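Local coordinates for protein glutaredoxin 2 (Salmonella enterica subsp. enterica serovar Typhimurium, PDB 3IR4) that binds glutathione and probably works as a glutathione-dependent thiol-disulfide oxidoreductase with a glutathione S-transferase-like architecture, at residues 52-57 with 66-71. Numbering follows the deposited sequence.
Sequences PILQKD and MDIVHY. With SO4 (sulfate ion), chain D.
In the thioredoxin-fold domain of this glutaredoxin, strand 53-55, which follows the cis-proline, and its flanking residues pack against helix 65-74, with Pro52, Leu54 and Lys56 facing Ile68 and Tyr71. Pro52, preceded by a cis peptide bond, borders the bound glutathione and also touches Cys15 of helix 13-25. Ile68 points its CD1 at the start of the strand, 3.9 Å from Pro52 CG and equally far from Leu54 N, while its CG1 lies 4.0 Å from Leu54 CB. Leu54 CD2 comes within 3.7 Å of Tyr71 CD2, oblique to the ring, because a chi1 of 177° sets CG trans to the main-chain nitrogen. Toward the solvent-facing end, the outstretched Lys56 side chain comes in over the hydroxyl end of the Tyr71 ring and brings CE above its centre, 3.6 Å from the centroid, in a CH-pi contact; NZ adds a cation-pi interaction from 29° off the ring normal. A sulfate ion, most likely picked up from the crystallisation medium, joins the two side chains: Lys56 NZ donates to sulfate O2 at 3.0 Å. Tyr71 OH gives its proton to sulfate O1 at 2.7 Å and accepts a hydrogen bond from a water that in turn accepts from Asp57 N.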
loop_
_atom_site.group_PDB
_atom_site.type_symbol
_atom_site.label_atom_id
_atom_site.label_comp_id
_atom_site.label_asym_id
_atom_site.label_seq_id
_atom_site.Cartn_x
_atom_site.Cartn_y
_atom_site.Cartn_z
ATOM N N PRO A 52 7.084 -5.234 -5.036
ATOM C CA PRO A 52 7.358 -6.474 -4.305
ATOM C C PRO A 52 7.896 -7.609 -5.174
ATOM O O PRO A 52 7.637 -7.659 -6.379
ATOM C CB PRO A 52 5.968 -6.896 -3.810
ATOM C CG PRO A 52 5.017 -6.301 -4.812
ATOM C CD PRO A 52 5.637 -4.963 -5.161
ATOM N N ILE A 53 8.617 -8.516 -4.512
ATOM C CA ILE A 53 9.047 -9.763 -5.125
ATOM C C ILE A 53 8.654 -10.885 -4.187
ATOM O O ILE A 53 8.998 -10.878 -3.026
ATOM C CB ILE A 53 10.579 -9.822 -5.343
ATOM C CG1 ILE A 53 11.043 -8.673 -6.224
ATOM C CG2 ILE A 53 10.972 -11.187 -5.935
ATOM C CD1 ILE A 53 12.572 -8.430 -6.202
ATOM N N LEU A 54 7.933 -11.864 -4.705
ATOM C CA LEU A 54 7.652 -13.078 -3.979
ATOM C C LEU A 54 8.634 -14.160 -4.338
ATOM O O LEU A 54 8.913 -14.374 -5.515
ATOM C CB LEU A 54 6.272 -13.602 -4.407
ATOM C CG LEU A 54 5.826 -14.943 -3.788
ATOM C CD1 LEU A 54 5.602 -14.819 -2.288
ATOM C CD2 LEU A 54 4.580 -15.477 -4.494
ATOM N N GLN A 55 9.172 -14.852 -3.333
ATOM C CA GLN A 55 9.920 -16.062 -3.563
ATOM C C GLN A 55 8.959 -17.217 -3.267
ATOM O O GLN A 55 8.443 -17.325 -2.157
ATOM C CB GLN A 55 11.175 -16.135 -2.697
ATOM C CG GLN A 55 12.054 -17.325 -3.043
ATOM C CD GLN A 55 13.473 -17.235 -2.477
ATOM O OE1 GLN A 55 13.719 -16.569 -1.476
ATOM N NE2 GLN A 55 14.412 -17.922 -3.126
ATOM N N LYS A 56 8.710 -18.029 -4.288
ATOM C CA LYS A 56 7.823 -19.174 -4.221
ATOM C C LYS A 56 8.490 -20.341 -3.486
ATOM O O LYS A 56 9.689 -20.353 -3.251
ATOM C CB LYS A 56 7.434 -19.629 -5.644
ATOM C CG LYS A 56 6.617 -18.629 -6.441
ATOM C CD LYS A 56 6.181 -19.200 -7.798
ATOM C CE LYS A 56 5.212 -18.276 -8.539
ATOM N NZ LYS A 56 4.867 -18.820 -9.891
ATOM N N ASP A 57 7.680 -21.346 -3.168
ATOM C CA ASP A 57 8.170 -22.558 -2.502
ATOM C C ASP A 57 9.272 -23.253 -3.291
ATOM O O ASP A 57 10.169 -23.840 -2.689
ATOM C CB ASP A 57 7.026 -23.546 -2.252
ATOM C CG ASP A 57 6.187 -23.191 -1.040
ATOM O OD1 ASP A 57 6.450 -22.188 -0.336
ATOM O OD2 ASP A 57 5.228 -23.942 -0.794
HETATM N N MSE A 66 -0.020 -7.534 -8.610
HETATM C CA MSE A 66 -1.290 -8.226 -8.894
HETATM C C MSE A 66 -1.060 -9.679 -9.288
HETATM O O MSE A 66 -1.925 -10.523 -9.051
HETATM C CB MSE A 66 -2.108 -7.465 -9.917
HETATM C CG MSE A 66 -2.541 -6.078 -9.483
HETATM SE SE MSE A 66 -3.338 -5.966 -7.710
HETATM C CE MSE A 66 -4.855 -7.103 -7.997
ATOM N N ASP A 67 0.079 -9.975 -9.922
ATOM C CA ASP A 67 0.406 -11.368 -10.216
ATOM C C ASP A 67 0.633 -12.145 -8.925
ATOM O O ASP A 67 0.223 -13.293 -8.822
ATOM C CB ASP A 67 1.599 -11.485 -11.137
ATOM C CG ASP A 67 1.321 -10.952 -12.527
ATOM O OD1 ASP A 67 0.148 -10.671 -12.881
ATOM O OD2 ASP A 67 2.276 -10.765 -13.289
ATOM N N ILE A 68 1.304 -11.536 -7.955
ATOM C CA ILE A 68 1.498 -12.146 -6.657
ATOM C C ILE A 68 0.133 -12.362 -5.996
ATOM O O ILE A 68 -0.134 -13.421 -5.456
ATOM C CB ILE A 68 2.416 -11.270 -5.784
ATOM C CG1 ILE A 68 3.811 -11.188 -6.396
ATOM C CG2 ILE A 68 2.451 -11.771 -4.345
ATOM C CD1 ILE A 68 4.673 -10.114 -5.774
ATOM N N VAL A 69 -0.709 -11.333 -5.976
ATOM C CA VAL A 69 -2.027 -11.415 -5.370
ATOM C C VAL A 69 -2.785 -12.625 -5.902
ATOM O O VAL A 69 -3.305 -13.420 -5.148
ATOM C CB VAL A 69 -2.815 -10.100 -5.596
ATOM C CG1 VAL A 69 -4.319 -10.277 -5.324
ATOM C CG2 VAL A 69 -2.236 -8.964 -4.712
ATOM N N HIS A 70 -2.871 -12.719 -7.221
ATOM C CA HIS A 70 -3.648 -13.823 -7.809
ATOM C C HIS A 70 -3.006 -15.190 -7.617
ATOM O O HIS A 70 -3.705 -16.152 -7.349
ATOM C CB HIS A 70 -3.968 -13.543 -9.246
ATOM C CG HIS A 70 -4.941 -12.424 -9.416
ATOM N ND1 HIS A 70 -4.631 -11.263 -10.083
ATOM C CD2 HIS A 70 -6.226 -12.284 -8.992
ATOM C CE1 HIS A 70 -5.680 -10.460 -10.064
ATOM N NE2 HIS A 70 -6.661 -11.053 -9.400
ATOM N N TYR A 71 -1.686 -15.295 -7.746
ATOM C CA TYR A 71 -1.011 -16.560 -7.511
ATOM C C TYR A 71 -1.323 -17.075 -6.104
ATOM O O TYR A 71 -1.741 -18.219 -5.891
ATOM C CB TYR A 71 0.495 -16.373 -7.696
ATOM C CG TYR A 71 1.301 -17.588 -7.273
ATOM C CD1 TYR A 71 1.360 -18.727 -8.065
ATOM C CD2 TYR A 71 1.963 -17.608 -6.060
ATOM C CE1 TYR A 71 2.091 -19.855 -7.660
ATOM C CE2 TYR A 71 2.696 -18.717 -5.646
ATOM C CZ TYR A 71 2.754 -19.846 -6.440
ATOM O OH TYR A 71 3.489 -20.953 -6.043
HETATM S S SO4 D . 4.348 -22.889 -9.017
HETATM O O1 SO4 D . 3.487 -22.965 -7.830
HETATM O O2 SO4 D . 4.048 -21.709 -9.860
HETATM O O3 SO4 D . 5.741 -22.867 -8.603
HETATM O O4 SO4 D . 4.158 -24.135 -9.776
HETATM O O HOH W 1 4.796 -20.949 -3.509
#